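Local coordinates for 26S proteasome regulatory subunit rpn10 (Schizosaccharomyces pombe, PDB 2X5N), which protects polyubiquitin chains against disassembly by deubiquitinating enzymes and so promotes protein degradation, as a regulatory subunit of the 26S proteasome, at residues 17-21 with 22-26; 66-69 with 70-73; 98-102 with 103-107; 158-161 with 162-166. One frame throughout, in Å; residues are numbered along the deposited sequence.

Contact 1: residues 17-21 with 22-26; sequences NGDYI and PTRFE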
loop_
_atom_site.group_PDB
_atom_site.type_symbol
_atom_site.label_atom_id
_atom_site.label_comp_id
_atom_site.label_asym_id
_atom_site.label_seq_id
_atom_site.Cartn_x
_atom_site.Cartn_y
_atom_site.Cartn_z
ATOM N N ASN A 17 0.785 -4.604 17.444
ATOM C CA ASN A 17 1.694 -3.942 18.335
ATOM C C ASN A 17 1.183 -2.545 18.627
ATOM O O ASN A 17 0.735 -1.869 17.714
ATOM C CB ASN A 17 2.994 -3.902 17.555
ATOM C CG ASN A 17 4.177 -3.508 18.384
ATOM O OD1 ASN A 17 4.074 -2.701 19.304
ATOM N ND2 ASN A 17 5.317 -4.109 18.089
ATOM N N GLY A 18 1.236 -2.121 19.894
ATOM C CA GLY A 18 0.786 -0.798 20.300
ATOM C C GLY A 18 1.811 0.323 20.199
ATOM O O GLY A 18 1.590 1.409 20.719
ATOM N N ASP A 19 2.924 0.076 19.520
ATOM C CA ASP A 19 3.905 1.135 19.310
ATOM C C ASP A 19 3.475 2.215 18.314
ATOM O O ASP A 19 4.141 3.251 18.218
ATOM C CB ASP A 19 5.303 0.570 18.972
ATOM C CG ASP A 19 5.368 -0.221 17.674
ATOM O OD1 ASP A 19 4.331 -0.557 17.077
ATOM O OD2 ASP A 19 6.513 -0.510 17.262
ATOM N N TYR A 20 2.382 1.978 17.592
ATOM C CA TYR A 20 1.676 3.033 16.852
ATOM C C TYR A 20 0.266 3.077 17.415
ATOM O O TYR A 20 -0.310 2.046 17.717
ATOM C CB TYR A 20 1.654 2.745 15.337
ATOM C CG TYR A 20 3.016 2.789 14.702
ATOM C CD1 TYR A 20 3.405 3.842 13.878
ATOM C CD2 TYR A 20 3.951 1.795 14.976
ATOM C CE1 TYR A 20 4.674 3.881 13.334
ATOM C CE2 TYR A 20 5.223 1.833 14.430
ATOM C CZ TYR A 20 5.570 2.878 13.621
ATOM O OH TYR A 20 6.840 2.902 13.099
ATOM N N ILE A 21 -0.287 4.275 17.580
ATOM C CA ILE A 21 -1.554 4.440 18.260
ATOM C C ILE A 21 -2.710 4.161 17.311
ATOM O O ILE A 21 -2.753 4.712 16.229
ATOM C CB ILE A 21 -1.672 5.864 18.858
ATOM C CG1 ILE A 21 -0.717 6.004 20.047
ATOM C CG2 ILE A 21 -3.084 6.126 19.352
ATOM C CD1 ILE A 21 -0.635 7.404 20.607
ATOM N N PRO A 22 -3.648 3.292 17.711
ATOM C CA PRO A 22 -3.660 2.469 18.929
ATOM C C PRO A 22 -2.956 1.110 18.751
ATOM O O PRO A 22 -2.473 0.528 19.728
ATOM C CB PRO A 22 -5.154 2.274 19.183
ATOM C CG PRO A 22 -5.740 2.244 17.783
ATOM C CD PRO A 22 -4.931 3.222 16.985
ATOM N N THR A 23 -2.913 0.617 17.512
ATOM C CA THR A 23 -2.054 -0.499 17.115
ATOM C C THR A 23 -1.519 -0.163 15.734
ATOM O O THR A 23 -2.074 0.670 15.037
ATOM C CB THR A 23 -2.807 -1.839 17.021
ATOM O OG1 THR A 23 -3.805 -1.757 16.002
ATOM C CG2 THR A 23 -3.431 -2.199 18.362
ATOM N N ARG A 24 -0.474 -0.848 15.300
ATOM C CA ARG A 24 -0.007 -0.723 13.934
ATOM C C ARG A 24 -1.123 -0.976 12.953
ATOM O O ARG A 24 -1.305 -0.225 12.010
ATOM C CB ARG A 24 1.127 -1.690 13.678
ATOM C CG ARG A 24 2.408 -1.344 14.372
ATOM C CD ARG A 24 3.519 -2.344 13.963
ATOM N NE ARG A 24 4.719 -2.153 14.766
ATOM C CZ ARG A 24 5.848 -2.825 14.610
ATOM N NH1 ARG A 24 5.982 -3.720 13.643
ATOM N NH2 ARG A 24 6.858 -2.577 15.423
ATOM N N PHE A 25 -1.878 -2.051 13.157
ATOM C CA PHE A 25 -2.932 -2.371 12.220
ATOM C C PHE A 25 -3.957 -1.253 12.100
ATOM O O PHE A 25 -4.343 -0.874 10.983
ATOM C CB PHE A 25 -3.643 -3.661 12.596
ATOM C CG PHE A 25 -4.677 -4.014 11.590
ATOM C CD1 PHE A 25 -4.306 -4.617 10.387
ATOM C CD2 PHE A 25 -5.982 -3.615 11.747
ATOM C CE1 PHE A 25 -5.233 -4.864 9.399
ATOM C CE2 PHE A 25 -6.924 -3.880 10.756
ATOM C CZ PHE A 25 -6.540 -4.503 9.589
ATOM N N GLU A 26 -4.407 -0.733 13.240
ATOM C CA GLU A 26 -5.461 0.268 13.252
ATOM C C GLU A 26 -4.980 1.626 12.761
ATOM O O GLU A 26 -5.728 2.400 12.167
ATOM C CB GLU A 26 -6.047 0.373 14.649
ATOM C CG GLU A 26 -6.947 -0.808 14.999
ATOM C CD GLU A 26 -8.196 -0.829 14.138
ATOM O OE1 GLU A 26 -8.751 0.265 13.893
ATOM O OE2 GLU A 26 -8.614 -1.924 13.698
HETATM O O HOH W 1 -0.813 2.077 21.562
#
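Arg24, in the first turn of helix 24-42, reaches back to Asp19 in the preceding loop, mainly by charge pairing. The grip is side-on: NE gives a hydrogen bond to Asp19 OD1 at 2.8 Å, and NH2 meets Asp19 OD2 at 2.8 Å, almost straight (172°). Carboxylate and guanidinium lie nearly coplanar, 20° apart, which lets both oxygens be met on their syn sides. The Arg24 chain, extended from CG to NE, carries its charged end there.

Backbone and capping bonds fix the turn. Arg24 N donates to Asn17 O (2.9 Å), while Asn17 OD1 accepts from Asp19 N in an Asx turn. Thr23 is the N-cap, its OG1 taking the Glu26 N-H, and the peptide bond before Pro22 is cis. One water bridges Gly18 O and Pro22 O.

Asn17 ND2 lies over one face of the Arg24 guanidinium, amide and guanidinium planes 7° apart, and Tyr20 CD2 touches Arg24 CG at 3.5 Å.

Arg24 NH2 also forms a salt bridge with Glu145, and Tyr20 OH bonds to Ile170 O, joining this von Willebrand A domain loop between strand 3-9 and helix 24-42 to strand 166-170 and the loop after strand 136-143.

Contact 2: residues 66-69 with 70-73; sequences RDYG and KFLS
Tyr68 packs its ring against Phe71 and Leu72 in the first turn of helix 68-75. Phe71 CB sits over one face of the tyrosine ring in a CH-pi contact, 4.1 Å from the centroid and displaced toward the rim. Tyr68 CE1 meets Phe71 CD2 at 3.6 Å; the two rings are oblique, their planes 39° apart. Leu72 touches through its branch carbon CG, 3.6 Å from Tyr68 CE2. With CG opposite its own backbone nitrogen (chi1 -166°), the far part of the Tyr68 ring comes back across Phe71 and Leu72, crossing both at about a right angle.

The backbone sets this spacing. Leu72 N donates to Tyr68 O, and Ser73 N to Gly69 O at 2.9 Å. Ahead of them stands the N-cap Asp67, whose OD1 accepts from Gly69 N (2.9 Å) and whose carbonyl oxygen takes Lys70 N.

Farther out, helix 24-42 supplies His33, stacked on the Tyr68 ring, and Phe36, which meets both Tyr68 and Phe71 edge-to-face.

The chemistry is divided: Tyr68 and Phe71 pack helix 68-75 of the von Willebrand A domain against helix 24-42, Phe71 also against strands 47-52 and 60-63, while the Asp67 carboxylate would probably interact favourably with the helix dipole.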
loop_
_atom_site.group_PDB
_atom_site.type_symbol
_atom_site.label_atom_id
_atom_site.label_comp_id
_atom_site.label_asym_id
_atom_site.label_seq_id
_atom_site.Cartn_x
_atom_site.Cartn_y
_atom_site.Cartn_z
ATOM N N ARG A 66 -14.898 3.231 -6.214
ATOM C CA ARG A 66 -14.875 4.554 -5.587
ATOM C C ARG A 66 -15.689 4.585 -4.285
ATOM O O ARG A 66 -15.800 5.627 -3.640
ATOM C CB ARG A 66 -15.396 5.616 -6.564
ATOM C CG ARG A 66 -14.412 5.840 -7.706
ATOM C CD ARG A 66 -14.852 6.877 -8.687
ATOM N NE ARG A 66 -14.960 8.227 -8.118
ATOM C CZ ARG A 66 -13.970 9.121 -8.074
ATOM N NH1 ARG A 66 -12.761 8.811 -8.471
ATOM N NH2 ARG A 66 -14.193 10.341 -7.610
ATOM N N ASP A 67 -16.231 3.434 -3.903
ATOM C CA ASP A 67 -17.068 3.311 -2.715
ATOM C C ASP A 67 -16.239 2.810 -1.520
ATOM O O ASP A 67 -15.956 1.615 -1.402
ATOM C CB ASP A 67 -18.223 2.345 -3.018
ATOM C CG ASP A 67 -19.193 2.207 -1.859
ATOM O OD1 ASP A 67 -18.937 2.789 -0.800
ATOM O OD2 ASP A 67 -20.205 1.504 -2.001
ATOM N N TYR A 68 -15.838 3.723 -0.639
ATOM C CA TYR A 68 -15.018 3.314 0.497
ATOM C C TYR A 68 -15.753 2.355 1.445
ATOM O O TYR A 68 -15.137 1.582 2.153
ATOM C CB TYR A 68 -14.485 4.527 1.263
ATOM C CG TYR A 68 -13.389 4.129 2.218
ATOM C CD1 TYR A 68 -12.168 3.705 1.721
ATOM C CD2 TYR A 68 -13.562 4.150 3.599
ATOM C CE1 TYR A 68 -11.135 3.332 2.546
ATOM C CE2 TYR A 68 -12.521 3.756 4.444
ATOM C CZ TYR A 68 -11.316 3.341 3.907
ATOM O OH TYR A 68 -10.277 2.918 4.704
ATOM N N GLY A 69 -17.070 2.369 1.417
ATOM C CA GLY A 69 -17.816 1.413 2.209
ATOM C C GLY A 69 -17.473 -0.024 1.859
ATOM O O GLY A 69 -17.520 -0.900 2.703
ATOM N N LYS A 70 -17.110 -0.283 0.611
ATOM C CA LYS A 70 -16.710 -1.632 0.252
ATOM C C LYS A 70 -15.416 -2.027 0.964
ATOM O O LYS A 70 -15.249 -3.177 1.349
ATOM C CB LYS A 70 -16.546 -1.748 -1.265
ATOM C CG LYS A 70 -17.867 -1.730 -2.028
ATOM C CD LYS A 70 -17.671 -2.003 -3.508
ATOM C CE LYS A 70 -16.840 -3.252 -3.732
ATOM N NZ LYS A 70 -17.096 -3.845 -5.063
ATOM N N PHE A 71 -14.491 -1.082 1.133
ATOM C CA PHE A 71 -13.272 -1.378 1.876
ATOM C C PHE A 71 -13.616 -1.692 3.322
ATOM O O PHE A 71 -13.113 -2.655 3.904
ATOM C CB PHE A 71 -12.297 -0.185 1.869
ATOM C CG PHE A 71 -11.449 -0.052 0.614
ATOM C CD1 PHE A 71 -11.942 -0.330 -0.647
ATOM C CD2 PHE A 71 -10.162 0.399 0.730
ATOM C CE1 PHE A 71 -11.140 -0.183 -1.767
ATOM C CE2 PHE A 71 -9.371 0.547 -0.389
ATOM C CZ PHE A 71 -9.868 0.260 -1.641
ATOM N N LEU A 72 -14.444 -0.851 3.946
ATOM C CA LEU A 72 -14.770 -1.026 5.359
ATOM C C LEU A 72 -15.514 -2.337 5.580
ATOM O O LEU A 72 -15.236 -3.056 6.527
ATOM C CB LEU A 72 -15.577 0.172 5.851
ATOM C CG LEU A 72 -14.779 1.463 6.015
ATOM C CD1 LEU A 72 -15.700 2.624 6.309
ATOM C CD2 LEU A 72 -13.762 1.301 7.148
ATOM N N SER A 73 -16.471 -2.661 4.725
ATOM C CA SER A 73 -17.186 -3.924 4.881
ATOM C C SER A 73 -16.248 -5.120 4.725
ATOM O O SER A 73 -16.395 -6.098 5.446
ATOM C CB SER A 73 -18.302 -4.050 3.862
ATOM O OG SER A 73 -19.282 -3.067 4.093
#

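Contact 3: residues 98-102 with 103-107; sequences KHREN and KIQRQ. With SO4 (sulfate ion), chain B.
Lys103 and Arg100 bury the most surface in this helix-to-strand connection of the von Willebrand A fold, where helix 86-98 gives way to strand 106-113 through a type I beta turn from Asn102 to Gln105.

Lys103 folds back over the preceding residues. Its chain runs extended until a bend at the last torsion (chi4 69°), which turns NZ onto Arg100 O at 2.8 Å. The same ammonium group donates to a water that also makes a weak bond to Lys98 O, while Lys103 CE packs against that carbonyl.

Arg100 runs the other way, toward the incoming strand. Its NE donates to Gln105 O at 2.9 Å, with the acceptor tilted from the guanidinium plane, and NH2 adds a weak bond to Lys103 O. The guanidinium is sandwiched: Gln107 CG lies 3.7 Å above its centre with the glutamine amide stacked 11° from parallel, and Lys103 CG covers the opposite face. Arg100 NH1 reaches Leu97 O, tying the group to the end of helix 86-98.

Asn102 shapes the turn. Its carbonyl oxygen accepts from Gln105 N, closing the turn, and OD1 takes the N-H of Ile104 at 3.1 Å from above the amide plane. A water links Asn102 N to Gln105 OE1.

Beyond the turn, Arg106 takes no part in the contact and instead binds a sulfate ion, probably from the crystallisation liquor, which is also bonded to Leu2 N. The arginine meets it edge-on, with NE reaching O4 at 2.9 Å in an almost perfectly straight bond (177°).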
loop_
_atom_site.group_PDB
_atom_site.type_symbol
_atom_site.label_atom_id
_atom_site.label_comp_id
_atom_site.label_asym_id
_atom_site.label_seq_id
_atom_site.Cartn_x
_atom_site.Cartn_y
_atom_site.Cartn_z
ATOM N N LYS A 98 -4.417 -5.714 -13.890
ATOM C CA LYS A 98 -4.704 -6.077 -15.284
ATOM C C LYS A 98 -6.184 -6.225 -15.555
ATOM O O LYS A 98 -6.613 -6.185 -16.709
ATOM C CB LYS A 98 -4.049 -7.417 -15.644
ATOM C CG LYS A 98 -2.556 -7.367 -15.654
ATOM C CD LYS A 98 -1.911 -8.613 -16.245
ATOM C CE LYS A 98 -0.424 -8.530 -16.008
ATOM N NZ LYS A 98 0.326 -9.555 -16.763
ATOM N N HIS A 99 -6.966 -6.449 -14.513
ATOM C CA HIS A 99 -8.394 -6.625 -14.673
ATOM C C HIS A 99 -9.124 -5.291 -14.588
ATOM O O HIS A 99 -10.346 -5.261 -14.646
ATOM C CB HIS A 99 -8.968 -7.590 -13.617
ATOM C CG HIS A 99 -8.444 -8.995 -13.719
ATOM N ND1 HIS A 99 -8.076 -9.732 -12.612
ATOM C CD2 HIS A 99 -8.227 -9.796 -14.790
ATOM C CE1 HIS A 99 -7.654 -10.925 -12.997
ATOM N NE2 HIS A 99 -7.736 -10.989 -14.314
ATOM N N ARG A 100 -8.406 -4.174 -14.436
ATOM C CA ARG A 100 -9.089 -2.884 -14.377
ATOM C C ARG A 100 -9.906 -2.692 -15.640
ATOM O O ARG A 100 -9.442 -2.973 -16.745
ATOM C CB ARG A 100 -8.086 -1.741 -14.173
ATOM C CG ARG A 100 -7.258 -1.354 -15.388
ATOM C CD ARG A 100 -6.058 -0.503 -14.951
ATOM N NE ARG A 100 -5.277 -0.038 -16.093
ATOM C CZ ARG A 100 -4.466 -0.804 -16.806
ATOM N NH1 ARG A 100 -4.274 -2.071 -16.460
ATOM N NH2 ARG A 100 -3.831 -0.299 -17.853
ATOM N N GLU A 101 -11.133 -2.224 -15.491
ATOM C CA GLU A 101 -11.991 -2.075 -16.645
ATOM C C GLU A 101 -11.487 -0.946 -17.536
ATOM O O GLU A 101 -11.358 -1.125 -18.747
ATOM C CB GLU A 101 -13.429 -1.819 -16.209
ATOM C CG GLU A 101 -14.349 -1.378 -17.322
ATOM C CD GLU A 101 -14.406 -2.356 -18.468
ATOM O OE1 GLU A 101 -14.397 -1.896 -19.635
ATOM O OE2 GLU A 101 -14.464 -3.578 -18.207
ATOM N N ASN A 102 -11.177 0.202 -16.933
ATOM C CA ASN A 102 -10.706 1.363 -17.687
ATOM C C ASN A 102 -9.193 1.303 -17.823
ATOM O O ASN A 102 -8.453 1.689 -16.905
ATOM C CB ASN A 102 -11.153 2.651 -16.988
ATOM C CG ASN A 102 -10.672 3.898 -17.694
ATOM O OD1 ASN A 102 -10.030 3.825 -18.742
ATOM N ND2 ASN A 102 -10.953 5.059 -17.109
ATOM N N LYS A 103 -8.731 0.792 -18.957
ATOM C CA LYS A 103 -7.312 0.550 -19.119
ATOM C C LYS A 103 -6.504 1.792 -19.458
ATOM O O LYS A 103 -5.281 1.739 -19.520
ATOM C CB LYS A 103 -7.096 -0.608 -20.082
ATOM C CG LYS A 103 -7.526 -1.907 -19.379
ATOM C CD LYS A 103 -7.402 -3.145 -20.209
ATOM C CE LYS A 103 -7.798 -4.384 -19.391
ATOM N NZ LYS A 103 -9.226 -4.342 -19.138
ATOM N N ILE A 104 -7.172 2.931 -19.633
ATOM C CA ILE A 104 -6.447 4.195 -19.737
ATOM C C ILE A 104 -5.805 4.541 -18.397
ATOM O O ILE A 104 -4.790 5.223 -18.355
ATOM C CB ILE A 104 -7.319 5.391 -20.206
ATOM C CG1 ILE A 104 -8.134 5.025 -21.452
ATOM C CG2 ILE A 104 -6.424 6.600 -20.488
ATOM C CD1 ILE A 104 -8.947 6.166 -22.020
ATOM N N GLN A 105 -6.387 4.060 -17.307
ATOM C CA GLN A 105 -5.774 4.291 -16.004
ATOM C C GLN A 105 -4.350 3.754 -15.931
ATOM O O GLN A 105 -4.091 2.611 -16.271
ATOM C CB GLN A 105 -6.605 3.593 -14.923
ATOM C CG GLN A 105 -7.925 4.245 -14.551
ATOM C CD GLN A 105 -8.676 3.378 -13.590
ATOM O OE1 GLN A 105 -8.962 2.212 -13.874
ATOM N NE2 GLN A 105 -8.862 3.881 -12.395
ATOM N N ARG A 106 -3.456 4.594 -15.428
ATOM C CA ARG A 106 -2.141 4.167 -15.005
ATOM C C ARG A 106 -2.276 3.181 -13.856
ATOM O O ARG A 106 -3.335 3.080 -13.238
ATOM C CB ARG A 106 -1.329 5.377 -14.548
ATOM C CG ARG A 106 -1.152 6.474 -15.609
ATOM C CD ARG A 106 -0.725 7.762 -14.945
ATOM N NE ARG A 106 -0.656 8.933 -15.827
ATOM C CZ ARG A 106 0.406 9.261 -16.550
ATOM N NH1 ARG A 106 1.479 8.479 -16.550
ATOM N NH2 ARG A 106 0.385 10.358 -17.294
ATOM N N GLN A 107 -1.198 2.469 -13.559
ATOM C CA GLN A 107 -1.230 1.432 -12.539
ATOM C C GLN A 107 -0.335 1.787 -11.364
ATOM O O GLN A 107 0.828 2.151 -11.542
ATOM C CB GLN A 107 -0.791 0.105 -13.136
ATOM C CG GLN A 107 -1.647 -0.351 -14.337
ATOM C CD GLN A 107 -1.171 -1.687 -14.860
ATOM O OE1 GLN A 107 -1.391 -2.697 -14.228
ATOM N NE2 GLN A 107 -0.495 -1.691 -15.991
HETATM S S SO4 B . -3.065 11.934 -16.576
HETATM O O1 SO4 B . -1.682 12.284 -16.900
HETATM O O2 SO4 B . -3.606 12.899 -15.600
HETATM O O3 SO4 B . -3.825 12.005 -17.815
HETATM O O4 SO4 B . -3.062 10.592 -16.073
HETATM O O HOH W 2 -9.460 -7.168 -18.446
HETATM O O HOH W 3 -11.187 0.477 -13.856
#

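Contact 4: residues 158-161 with 162-166; sequences AANS and SDSCH
Asn160 turns its amide across the loop to Ser164 and Cys165 just after helix 151-159 ends. Its CB lies 4.2 Å from Cys165 CB, the start of a small patch of packing. CG comes closer, 3.8 Å from the same cysteine carbon. At chi1 -152°, CG stands roughly opposite the backbone nitrogen, which carries the amide across the loop to the backbone of Ser164 and Cys165. The oxygen at the tip, OD1, accepts from two successive backbone N-H groups: Cys165 N at 2.9 Å, approaching 45° above the carbonyl plane, and Ser164 N in a weak bond. ND2, the other branch, donates to a water that in turn donates to Cys165 O, so both ends of the amide hold the same residue.

A second polar link lies nearer the tip of the loop. Ser164 OG donates to Ser161 O at 2.8 Å, its hydroxyl set between the backbone nitrogen and carbonyl carbon (chi1 63°), and Ser164 N adds a weak bond to that oxygen. Between them Ser162 and Asp163 both adopt left-handed backbone angles, which reverses the chain.

On the inner side Cys165 SG rests against Ala159 CB at 4.1 Å, and both residues touch Ile138 of strand 136-143. Ser164 O, meanwhile, receives a bond from Arg108.

The bend is a helix-to-strand connection in which the Asn160 side chain bridges the loop, leading from helix 151-159 into edge strand 166-170 of the Rossmann-like von Willebrand A fold.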
loop_
_atom_site.group_PDB
_atom_site.type_symbol
_atom_site.label_atom_id
_atom_site.label_comp_id
_atom_site.label_asym_id
_atom_site.label_seq_id
_atom_site.Cartn_x
_atom_site.Cartn_y
_atom_site.Cartn_z
ATOM N N ALA A 158 14.980 1.188 -7.556
ATOM C CA ALA A 158 14.974 0.317 -8.735
ATOM C C ALA A 158 13.648 0.354 -9.496
ATOM O O ALA A 158 13.613 0.116 -10.707
ATOM C CB ALA A 158 15.299 -1.113 -8.340
ATOM N N ALA A 159 12.556 0.628 -8.789
ATOM C CA ALA A 159 11.223 0.667 -9.394
ATOM C C ALA A 159 10.962 2.025 -10.034
ATOM O O ALA A 159 10.107 2.146 -10.926
ATOM C CB ALA A 159 10.153 0.389 -8.334
ATOM N N ASN A 160 11.659 3.049 -9.558
ATOM C CA ASN A 160 11.229 4.424 -9.829
ATOM C C ASN A 160 11.374 4.823 -11.289
ATOM O O ASN A 160 12.315 4.440 -11.968
ATOM C CB ASN A 160 12.016 5.379 -8.929
ATOM C CG ASN A 160 11.278 6.650 -8.603
ATOM O OD1 ASN A 160 10.161 6.872 -9.019
ATOM N ND2 ASN A 160 11.917 7.497 -7.822
ATOM N N SER A 161 10.406 5.584 -11.766
ATOM C CA SER A 161 10.438 6.132 -13.100
ATOM C C SER A 161 9.739 7.480 -13.037
ATOM O O SER A 161 8.615 7.564 -12.588
ATOM C CB SER A 161 9.709 5.218 -14.069
ATOM O OG SER A 161 9.944 5.643 -15.401
ATOM N N SER A 162 10.414 8.528 -13.489
ATOM C CA SER A 162 9.825 9.863 -13.510
ATOM C C SER A 162 9.310 10.294 -12.124
ATOM O O SER A 162 8.283 10.953 -12.029
ATOM C CB SER A 162 8.674 9.910 -14.517
ATOM O OG SER A 162 9.113 9.552 -15.820
ATOM N N ASP A 163 10.037 9.924 -11.066
ATOM C CA ASP A 163 9.720 10.309 -9.689
ATOM C C ASP A 163 8.308 9.890 -9.275
ATOM O O ASP A 163 7.599 10.606 -8.571
ATOM C CB ASP A 163 9.903 11.814 -9.493
ATOM C CG ASP A 163 11.327 12.265 -9.773
ATOM O OD1 ASP A 163 12.266 11.688 -9.172
ATOM O OD2 ASP A 163 11.514 13.184 -10.602
ATOM N N SER A 164 7.923 8.695 -9.691
ATOM C CA SER A 164 6.574 8.219 -9.466
ATOM C C SER A 164 6.431 7.378 -8.219
ATOM O O SER A 164 5.314 7.125 -7.802
ATOM C CB SER A 164 6.141 7.402 -10.680
ATOM O OG SER A 164 6.962 6.251 -10.817
ATOM N N CYS A 165 7.551 6.905 -7.686
ATOM C CA CYS A 165 7.553 5.948 -6.593
ATOM C C CYS A 165 8.131 6.568 -5.326
ATOM O O CYS A 165 9.053 7.374 -5.400
ATOM C CB CYS A 165 8.402 4.729 -6.959
ATOM S SG CYS A 165 7.802 3.794 -8.407
ATOM N N HIS A 166 7.629 6.157 -4.163
ATOM C CA HIS A 166 8.008 6.770 -2.889
ATOM C C HIS A 166 8.140 5.751 -1.784
ATOM O O HIS A 166 7.357 4.813 -1.706
ATOM C CB HIS A 166 6.976 7.826 -2.439
ATOM C CG HIS A 166 6.686 8.827 -3.498
ATOM N ND1 HIS A 166 5.784 8.601 -4.512
ATOM C CD2 HIS A 166 7.222 10.044 -3.733
ATOM C CE1 HIS A 166 5.772 9.641 -5.326
ATOM N NE2 HIS A 166 6.632 10.536 -4.871
HETATM O O HOH W 4 10.013 9.788 -6.453
#

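From the N terminus, strand 3-9 leads into contact 1, which closes the loop at the start of helix 24-42. After strands 47-52 and 60-63, contact 2 opens helix 68-75. Contact 3 then turns the chain from helix 86-98 into strand 106-113, and contact 4 makes the equivalent turn from helix 151-159 into strand 166-170. The four follow in series; none nests or crosses. Contacts 1 and 3 lie on opposite sides of the chain's centre, their centres about 34 Å apart, whereas contacts 3 and 4 approach to about 7 Å between nearest atoms. Together they illustrate how short-range bonds fix helix starts and helix-to-strand turns around one central sheet.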